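Local coordinates for kinesin-like protein KIF19 (PDB 5GSZ) that moves along microtubules toward their plus ends and regulates the length of motile cilia by depolymerising microtubules at the ciliary tips, at residues M142-S147 with V226-R231; G122-T127 with L246-L251; S147-E152 with A182-V187. All coordinates share one frame; numbering follows the deposited sequence.

Contact 1 of 3, residues M142-S147 with V226-R231; sequences MEYEVS and VAVRQR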
loop_
_atom_site.group_PDB
_atom_site.type_symbol
_atom_site.label_atom_id
_atom_site.label_comp_id
_atom_site.label_asym_id
_atom_site.label_seq_id
_atom_site.Cartn_x
_atom_site.Cartn_y
_atom_site.Cartn_z
ATOM N N MET A 142 17.095 12.067 -22.581
ATOM C CA MET A 142 15.974 11.137 -22.647
ATOM C C MET A 142 14.657 11.849 -22.943
ATOM O O MET A 142 14.444 13.002 -22.553
ATOM C CB MET A 142 15.832 10.372 -21.338
ATOM C CG MET A 142 17.053 9.579 -20.916
ATOM S SD MET A 142 17.442 8.179 -21.997
ATOM C CE MET A 142 18.526 7.261 -20.906
ATOM N N GLU A 143 13.767 11.139 -23.634
ATOM C CA GLU A 143 12.370 11.542 -23.746
ATOM C C GLU A 143 11.523 10.668 -22.834
ATOM O O GLU A 143 11.784 9.471 -22.702
ATOM C CB GLU A 143 11.859 11.446 -25.187
ATOM C CG GLU A 143 12.818 12.044 -26.228
ATOM C CD GLU A 143 12.579 11.530 -27.651
ATOM O OE1 GLU A 143 11.785 10.577 -27.814
ATOM O OE2 GLU A 143 13.205 12.089 -28.585
ATOM N N TYR A 144 10.522 11.276 -22.190
ATOM C CA TYR A 144 9.657 10.556 -21.266
ATOM C C TYR A 144 8.187 10.740 -21.614
ATOM O O TYR A 144 7.765 11.790 -22.108
ATOM C CB TYR A 144 9.870 10.965 -19.802
ATOM C CG TYR A 144 11.249 10.698 -19.260
ATOM C CD1 TYR A 144 12.287 11.575 -19.485
ATOM C CD2 TYR A 144 11.522 9.530 -18.564
ATOM C CE1 TYR A 144 13.571 11.317 -18.977
ATOM C CE2 TYR A 144 12.785 9.261 -18.067
ATOM C CZ TYR A 144 13.805 10.154 -18.278
ATOM O OH TYR A 144 15.053 9.891 -17.781
ATOM N N GLU A 145 7.426 9.679 -21.359
ATOM C CA GLU A 145 5.970 9.704 -21.347
ATOM C C GLU A 145 5.514 9.231 -19.973
ATOM O O GLU A 145 6.015 8.224 -19.458
ATOM C CB GLU A 145 5.375 8.823 -22.455
ATOM C CG GLU A 145 5.053 9.561 -23.747
ATOM C CD GLU A 145 4.588 8.627 -24.863
ATOM O OE1 GLU A 145 5.147 7.513 -24.999
ATOM O OE2 GLU A 145 3.639 9.002 -25.590
ATOM N N VAL A 146 4.588 9.968 -19.368
ATOM C CA VAL A 146 4.076 9.641 -18.046
ATOM C C VAL A 146 2.562 9.666 -18.088
ATOM O O VAL A 146 1.973 10.679 -18.479
ATOM C CB VAL A 146 4.572 10.627 -16.980
ATOM C CG1 VAL A 146 4.132 10.154 -15.617
ATOM C CG2 VAL A 146 6.049 10.786 -17.055
ATOM N N SER A 147 1.939 8.568 -17.666
ATOM C CA SER A 147 0.508 8.533 -17.400
ATOM C C SER A 147 0.256 7.930 -16.023
ATOM O O SER A 147 1.042 7.110 -15.538
ATOM C CB SER A 147 -0.227 7.727 -18.460
ATOM O OG SER A 147 0.234 6.389 -18.442
ATOM N N VAL A 226 1.407 4.541 -11.966
ATOM C CA VAL A 226 2.112 5.510 -12.786
ATOM C C VAL A 226 3.022 4.740 -13.727
ATOM O O VAL A 226 3.882 3.978 -13.273
ATOM C CB VAL A 226 2.940 6.490 -11.942
ATOM C CG1 VAL A 226 3.591 7.540 -12.847
ATOM C CG2 VAL A 226 2.086 7.118 -10.879
ATOM N N ALA A 227 2.838 4.950 -15.027
ATOM C CA ALA A 227 3.666 4.346 -16.064
ATOM C C ALA A 227 4.641 5.387 -16.601
ATOM O O ALA A 227 4.296 6.569 -16.699
ATOM C CB ALA A 227 2.788 3.808 -17.187
ATOM N N VAL A 228 5.863 4.957 -16.930
ATOM C CA VAL A 228 6.919 5.863 -17.410
ATOM C C VAL A 228 7.687 5.180 -18.540
ATOM O O VAL A 228 8.383 4.182 -18.310
ATOM C CB VAL A 228 7.894 6.291 -16.299
ATOM C CG1 VAL A 228 8.980 7.157 -16.868
ATOM C CG2 VAL A 228 7.169 7.039 -15.189
ATOM N N ARG A 229 7.588 5.717 -19.747
ATOM C CA ARG A 229 8.383 5.234 -20.863
ATOM C C ARG A 229 9.586 6.151 -21.089
ATOM O O ARG A 229 9.495 7.373 -20.943
ATOM C CB ARG A 229 7.534 5.118 -22.128
ATOM C CG ARG A 229 8.176 4.261 -23.203
ATOM C CD ARG A 229 7.145 3.669 -24.114
ATOM N NE ARG A 229 6.382 4.691 -24.827
ATOM C CZ ARG A 229 5.233 4.450 -25.456
ATOM N NH1 ARG A 229 4.728 3.221 -25.450
ATOM N NH2 ARG A 229 4.586 5.430 -26.088
ATOM N N GLN A 230 10.729 5.539 -21.399
ATOM C CA GLN A 230 12.015 6.220 -21.500
ATOM C C GLN A 230 12.704 5.743 -22.765
ATOM O O GLN A 230 13.050 4.560 -22.875
ATOM C CB GLN A 230 12.909 5.933 -20.285
ATOM C CG GLN A 230 14.148 6.817 -20.186
ATOM C CD GLN A 230 15.245 6.213 -19.293
ATOM O OE1 GLN A 230 15.327 4.995 -19.140
ATOM N NE2 GLN A 230 16.064 7.071 -18.671
ATOM N N ARG A 231 12.909 6.653 -23.708
ATOM C CA ARG A 231 13.701 6.360 -24.887
ATOM C C ARG A 231 14.796 7.410 -25.023
ATOM O O ARG A 231 14.654 8.550 -24.572
ATOM C CB ARG A 231 12.829 6.290 -26.170
ATOM C CG ARG A 231 12.598 7.623 -26.852
ATOM C CD ARG A 231 11.716 7.476 -28.067
ATOM N NE ARG A 231 10.347 7.159 -27.681
ATOM C CZ ARG A 231 9.761 5.998 -27.947
ATOM N NH1 ARG A 231 10.442 5.057 -28.599
ATOM N NH2 ARG A 231 8.509 5.776 -27.558
#
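V146 and V226 meet through their CG1 methyls, 3.8 Å apart, and V228 carries the apolar patch on to Y144, whose ring edge takes V228 CG1 at 3.9 Å from CD2. Branched, compact valines suit this face of the two strands because helix 123-136 lies across it, with L131, F132 and I135 against them; I93 covers the tyrosine and V228. Further along the same face Y144 and Q230 run side by side, pointing the same way. Q230 leaves its backbone with CG opposite N (chi1 -169°) and runs extended along the ring, CG lying 3.5 Å from Y144 CE2, and Q230 NE2 donates to Y144 OH over 3.1 Å, the oxygen tilted 28° from the amide plane. T138 OG1 is the phenol's stronger partner. A leucine in place of Y144 would probably leave both Q230 NE2 and T138 without this oxygen and open a gap beside the glutamine chain. M142 rounds off this end, its CE beside Q230 NE2. The other face bears the charges, with the small S147 and A227 beside them. E145 and R229 lie alongside each other in a salt bridge, OE1 at the guanidinium edge near NH2, planes 40° apart; near the start of strand 142-154, E143 OE1 makes a long salt bridge to R231 NE, 3.7 Å. These long charged chains suit a partly exposed face. Main-chain bonds link E143 with R231, E145 with R229 and S147 with A227, alternating with the non-hydrogen-bonded pairs Y144–Q230 and V146–V228: a regular antiparallel ladder in the central mixed sheet of the kinesin motor domain.

Contact 2 of 3, residues G122-T127 with L246-L251; sequences GIYVRT and LFMIDL
M248 and Y124 bury the most surface here, sliding past each other in opposite directions. The methionine projects from its strand toward the first turn of the helix, and its CB comes to the edge of the tyrosine ring, 3.6 Å from Y124 CE1. M248 SD stays there too, 5.4 Å from the Y124 ring centroid, an edge-on Met-aromatic contact. A bend at chi3 (-69°) turns M248 CE back toward the tyrosine, near CD1 and CA. A long, pliable thioether suits this spacing, since helix 123-127 and strand 246-250 run nearly antiparallel with their axes 10.2 Å apart. This is helix-on-sheet packing of the P-loop NTPase kind: helix 123-136 covers one face of the central sheet, and L224 of strand 220-232 and M114 of helix 110-114 also touch both Y124 and M248. T127, third in buried area, sets CB 3.9 Å from M248 SD and points its methyl CG2 at L246 CD2, 3.7 Å away. At the other end Y124 OH reaches D250 CB at 3.8 Å. D250 opens the DxxG sequence of kinesin switch II; OD2 is hydrogen-bonded to T111 OG1 and salt-bridged to R206, its nearest side-chain atom about 4 Å from the bound magnesium ion.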
loop_
_atom_site.group_PDB
_atom_site.type_symbol
_atom_site.label_atom_id
_atom_site.label_comp_id
_atom_site.label_asym_id
_atom_site.label_seq_id
_atom_site.Cartn_x
_atom_site.Cartn_y
_atom_site.Cartn_z
ATOM N N GLY A 122 0.518 13.161 1.353
ATOM C CA GLY A 122 1.215 11.905 1.564
ATOM C C GLY A 122 2.139 11.422 0.460
ATOM O O GLY A 122 2.787 12.211 -0.236
ATOM N N ILE A 123 2.190 10.098 0.301
ATOM C CA ILE A 123 3.189 9.456 -0.547
ATOM C C ILE A 123 2.922 9.726 -2.028
ATOM O O ILE A 123 3.863 9.945 -2.799
ATOM C CB ILE A 123 3.235 7.943 -0.264
ATOM C CG1 ILE A 123 3.837 7.665 1.107
ATOM C CG2 ILE A 123 4.028 7.210 -1.358
ATOM C CD1 ILE A 123 5.221 8.225 1.270
ATOM N N TYR A 124 1.656 9.661 -2.457
ATOM C CA TYR A 124 1.289 9.888 -3.853
ATOM C C TYR A 124 1.951 11.131 -4.425
ATOM O O TYR A 124 2.824 11.028 -5.290
ATOM C CB TYR A 124 -0.227 10.040 -4.037
ATOM C CG TYR A 124 -1.079 8.821 -3.728
ATOM C CD1 TYR A 124 -0.568 7.528 -3.796
ATOM C CD2 TYR A 124 -2.407 8.974 -3.367
ATOM C CE1 TYR A 124 -1.386 6.418 -3.510
ATOM C CE2 TYR A 124 -3.206 7.903 -3.094
ATOM C CZ TYR A 124 -2.707 6.624 -3.159
ATOM O OH TYR A 124 -3.548 5.566 -2.880
ATOM N N VAL A 125 1.556 12.305 -3.935
ATOM C CA VAL A 125 2.018 13.543 -4.549
ATOM C C VAL A 125 3.516 13.736 -4.326
ATOM O O VAL A 125 4.219 14.240 -5.206
ATOM C CB VAL A 125 1.190 14.756 -4.056
ATOM C CG1 VAL A 125 -0.302 14.536 -4.252
ATOM C CG2 VAL A 125 1.453 15.051 -2.613
ATOM N N ARG A 126 4.040 13.333 -3.172
ATOM C CA ARG A 126 5.480 13.475 -2.960
ATOM C C ARG A 126 6.248 12.642 -3.968
ATOM O O ARG A 126 7.267 13.082 -4.512
ATOM C CB ARG A 126 5.865 13.087 -1.525
ATOM C CG ARG A 126 5.401 14.100 -0.504
ATOM C CD ARG A 126 5.485 13.635 0.931
ATOM N NE ARG A 126 5.749 14.809 1.763
ATOM C CZ ARG A 126 4.833 15.660 2.223
ATOM N NH1 ARG A 126 3.545 15.480 1.975
ATOM N NH2 ARG A 126 5.204 16.707 2.935
ATOM N N THR A 127 5.740 11.455 -4.270
ATOM C CA THR A 127 6.394 10.596 -5.242
ATOM C C THR A 127 6.193 11.097 -6.665
ATOM O O THR A 127 7.144 11.099 -7.455
ATOM C CB THR A 127 5.884 9.167 -5.094
ATOM O OG1 THR A 127 5.879 8.819 -3.706
ATOM C CG2 THR A 127 6.780 8.199 -5.838
ATOM N N LEU A 246 5.166 2.026 -11.586
ATOM C CA LEU A 246 5.050 2.192 -10.145
ATOM C C LEU A 246 3.596 1.987 -9.738
ATOM O O LEU A 246 2.686 2.499 -10.392
ATOM C CB LEU A 246 5.549 3.573 -9.697
ATOM C CG LEU A 246 5.232 3.919 -8.229
ATOM C CD1 LEU A 246 5.918 2.963 -7.242
ATOM C CD2 LEU A 246 5.542 5.358 -7.889
ATOM N N PHE A 247 3.384 1.217 -8.675
ATOM C CA PHE A 247 2.062 0.983 -8.110
ATOM C C PHE A 247 2.038 1.476 -6.678
ATOM O O PHE A 247 2.915 1.113 -5.886
ATOM C CB PHE A 247 1.689 -0.494 -8.120
ATOM C CG PHE A 247 1.204 -0.987 -9.438
ATOM C CD1 PHE A 247 -0.113 -0.820 -9.807
ATOM C CD2 PHE A 247 2.058 -1.643 -10.305
ATOM C CE1 PHE A 247 -0.559 -1.293 -11.022
ATOM C CE2 PHE A 247 1.604 -2.115 -11.511
ATOM C CZ PHE A 247 0.302 -1.939 -11.866
ATOM N N MET A 248 1.030 2.285 -6.346
ATOM C CA MET A 248 0.899 2.858 -5.007
ATOM C C MET A 248 -0.486 2.516 -4.476
ATOM O O MET A 248 -1.498 3.008 -4.992
ATOM C CB MET A 248 1.153 4.365 -5.021
ATOM C CG MET A 248 2.624 4.681 -5.231
ATOM S SD MET A 248 3.078 6.436 -5.194
ATOM C CE MET A 248 2.321 7.011 -6.707
ATOM N N ILE A 249 -0.533 1.667 -3.455
ATOM C CA ILE A 249 -1.763 0.989 -3.082
ATOM C C ILE A 249 -2.151 1.340 -1.656
ATOM O O ILE A 249 -1.333 1.236 -0.734
ATOM C CB ILE A 249 -1.637 -0.527 -3.268
ATOM C CG1 ILE A 249 -1.340 -0.810 -4.743
ATOM C CG2 ILE A 249 -2.925 -1.214 -2.803
ATOM C CD1 ILE A 249 -0.750 -2.173 -4.999
ATOM N N ASP A 250 -3.409 1.768 -1.500
ATOM C CA ASP A 250 -4.100 1.931 -0.229
ATOM C C ASP A 250 -5.006 0.714 -0.050
ATOM O O ASP A 250 -6.100 0.664 -0.610
ATOM C CB ASP A 250 -4.898 3.227 -0.243
ATOM C CG ASP A 250 -5.514 3.559 1.116
ATOM O OD1 ASP A 250 -5.080 2.991 2.140
ATOM O OD2 ASP A 250 -6.440 4.397 1.156
ATOM N N LEU A 251 -4.559 -0.259 0.737
ATOM C CA LEU A 251 -5.231 -1.551 0.798
ATOM C C LEU A 251 -6.563 -1.466 1.538
ATOM O O LEU A 251 -6.904 -0.470 2.184
ATOM C CB LEU A 251 -4.366 -2.599 1.497
ATOM C CG LEU A 251 -3.152 -3.144 0.766
ATOM C CD1 LEU A 251 -2.380 -4.110 1.631
ATOM C CD2 LEU A 251 -3.614 -3.822 -0.485
#

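Contact 3 of 3, residues S147-E152 with A182-V187; sequences SMSYLE and AGITEV
M148 and V187 form the firm end of this contact, a single antiparallel bridge in which each backbone N donates to the other's O over 3.1 Å. Their side chains lie side by side and point the same way, M148 CG against V187 CB at 3.9 Å, toward helix 192-203, where L199 and L198 receive them; two apolar residues suit that covered side. One residue on, the backbone pairing gives way to a side chain. S149 OG, beside its own backbone N (chi1 -63°), donates to T185 O at 2.8 Å, 19° from the carbonyl plane, so the hydroxyl holds the T185 carbonyl where the backbone of S149 is already paired with Q225 of strand 220-232. I184 closes the tight part: its CG1 stands anti to the backbone N and the chain runs on extended, carrying CD1 to S149 CB at 3.6 Å and to L151 CB at 3.7 Å, across the leucine at about a right angle. The solvent side is looser. There S147 and E186 meet merely CB to CB, 4.1 Å apart, and the exposed glutamate brings its CG near S149 OG, while T185 turns its hydroxyl to D160. Segment 182-187, following strand 179-181 and preceding helix 192-203 in the chain, thus lines the edge of strand 142-154, consistent with the loop 8 region that in kinesins lies on the microtubule-binding side.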
loop_
_atom_site.group_PDB
_atom_site.type_symbol
_atom_site.label_atom_id
_atom_site.label_comp_id
_atom_site.label_asym_id
_atom_site.label_seq_id
_atom_site.Cartn_x
_atom_site.Cartn_y
_atom_site.Cartn_z
ATOM N N SER A 147 1.939 8.568 -17.666
ATOM C CA SER A 147 0.508 8.533 -17.400
ATOM C C SER A 147 0.256 7.930 -16.023
ATOM O O SER A 147 1.042 7.110 -15.538
ATOM C CB SER A 147 -0.227 7.727 -18.460
ATOM O OG SER A 147 0.234 6.389 -18.442
ATOM N N MET A 148 -0.845 8.346 -15.389
ATOM C CA MET A 148 -1.270 7.751 -14.125
ATOM C C MET A 148 -2.758 7.459 -14.148
ATOM O O MET A 148 -3.539 8.167 -14.783
ATOM C CB MET A 148 -0.982 8.638 -12.917
ATOM C CG MET A 148 -1.662 9.962 -12.990
ATOM S SD MET A 148 -1.444 10.918 -11.489
ATOM C CE MET A 148 -2.982 10.608 -10.635
ATOM N N SER A 149 -3.142 6.409 -13.437
ATOM C CA SER A 149 -4.538 6.057 -13.267
ATOM C C SER A 149 -4.806 5.833 -11.795
ATOM O O SER A 149 -3.885 5.619 -11.006
ATOM C CB SER A 149 -4.906 4.810 -14.052
ATOM O OG SER A 149 -4.735 5.046 -15.423
ATOM N N TYR A 150 -6.084 5.852 -11.433
ATOM C CA TYR A 150 -6.472 5.715 -10.030
ATOM C C TYR A 150 -7.787 4.951 -9.986
ATOM O O TYR A 150 -8.825 5.484 -10.379
ATOM C CB TYR A 150 -6.589 7.087 -9.381
ATOM C CG TYR A 150 -6.707 7.093 -7.890
ATOM C CD1 TYR A 150 -5.901 6.288 -7.104
ATOM C CD2 TYR A 150 -7.598 7.960 -7.253
ATOM C CE1 TYR A 150 -6.006 6.316 -5.693
ATOM C CE2 TYR A 150 -7.698 8.010 -5.865
ATOM C CZ TYR A 150 -6.906 7.192 -5.095
ATOM O OH TYR A 150 -7.021 7.244 -3.738
ATOM N N LEU A 151 -7.746 3.710 -9.512
ATOM C CA LEU A 151 -8.888 2.813 -9.611
ATOM C C LEU A 151 -9.228 2.234 -8.238
ATOM O O LEU A 151 -8.422 2.283 -7.301
ATOM C CB LEU A 151 -8.599 1.699 -10.625
ATOM C CG LEU A 151 -7.418 0.808 -10.252
ATOM C CD1 LEU A 151 -7.861 -0.608 -9.948
ATOM C CD2 LEU A 151 -6.364 0.853 -11.319
ATOM N N GLU A 152 -10.450 1.711 -8.120
ATOM C CA GLU A 152 -10.845 0.924 -6.964
ATOM C C GLU A 152 -10.960 -0.540 -7.347
ATOM O O GLU A 152 -11.324 -0.868 -8.475
ATOM C CB GLU A 152 -12.180 1.382 -6.396
ATOM C CG GLU A 152 -12.524 0.792 -5.034
ATOM C CD GLU A 152 -13.884 1.244 -4.552
ATOM O OE1 GLU A 152 -14.850 1.140 -5.345
ATOM O OE2 GLU A 152 -13.971 1.755 -3.406
ATOM N N ALA A 182 -8.925 -2.072 -18.862
ATOM C CA ALA A 182 -9.477 -1.660 -20.143
ATOM C C ALA A 182 -10.416 -0.466 -20.015
ATOM O O ALA A 182 -11.526 -0.597 -19.484
ATOM C CB ALA A 182 -10.209 -2.838 -20.781
ATOM N N GLY A 183 -9.979 0.700 -20.497
ATOM C CA GLY A 183 -10.817 1.884 -20.594
ATOM C C GLY A 183 -10.551 2.977 -19.574
ATOM O O GLY A 183 -11.273 3.980 -19.567
ATOM N N ILE A 184 -9.547 2.839 -18.726
ATOM C CA ILE A 184 -9.418 3.736 -17.586
ATOM C C ILE A 184 -8.774 5.054 -18.013
ATOM O O ILE A 184 -7.892 5.104 -18.876
ATOM C CB ILE A 184 -8.631 3.042 -16.451
ATOM C CG1 ILE A 184 -8.609 3.898 -15.185
ATOM C CG2 ILE A 184 -7.211 2.692 -16.897
ATOM C CD1 ILE A 184 -8.074 3.168 -13.990
ATOM N N THR A 185 -9.233 6.131 -17.386
ATOM C CA THR A 185 -8.678 7.463 -17.570
ATOM C C THR A 185 -7.175 7.514 -17.284
ATOM O O THR A 185 -6.657 6.810 -16.415
ATOM C CB THR A 185 -9.418 8.417 -16.646
ATOM O OG1 THR A 185 -10.814 8.324 -16.932
ATOM C CG2 THR A 185 -8.943 9.847 -16.813
ATOM N N GLU A 186 -6.474 8.385 -18.015
ATOM C CA GLU A 186 -5.032 8.548 -17.870
ATOM C C GLU A 186 -4.673 10.023 -17.860
ATOM O O GLU A 186 -4.875 10.712 -18.861
ATOM C CB GLU A 186 -4.297 7.834 -18.996
ATOM C CG GLU A 186 -4.456 6.344 -18.923
ATOM C CD GLU A 186 -3.868 5.670 -20.114
ATOM O OE1 GLU A 186 -3.533 6.382 -21.083
ATOM O OE2 GLU A 186 -3.740 4.433 -20.084
ATOM N N VAL A 187 -4.111 10.487 -16.741
ATOM C CA VAL A 187 -3.722 11.873 -16.503
ATOM C C VAL A 187 -2.231 12.043 -16.796
ATOM O O VAL A 187 -1.453 11.083 -16.729
ATOM C CB VAL A 187 -4.069 12.246 -15.044
ATOM C CG1 VAL A 187 -3.585 13.652 -14.675
ATOM C CG2 VAL A 187 -5.560 12.129 -14.825
#

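Contact 2 is the buried core of the three, whereas contacts 1 and 3 are only partly buried. Contacts 1 and 3 share S147 and use successive parts of strand 142-154, one pairing it with the inner strand 220-232, the other with a loop at its outer edge. Contact 2 joins the same sheet one strand further in: V226 N probably bonds L246 O, and V226 CG2 packs on M248 CE. The chemistry follows the place: a full ladder with ion pairs in contact 1, a single bridge and a serine bond in contact 3, and apolar, sulfur and ring contacts without cross-segment hydrogen bonds in contact 2, the one nearest the nucleotide.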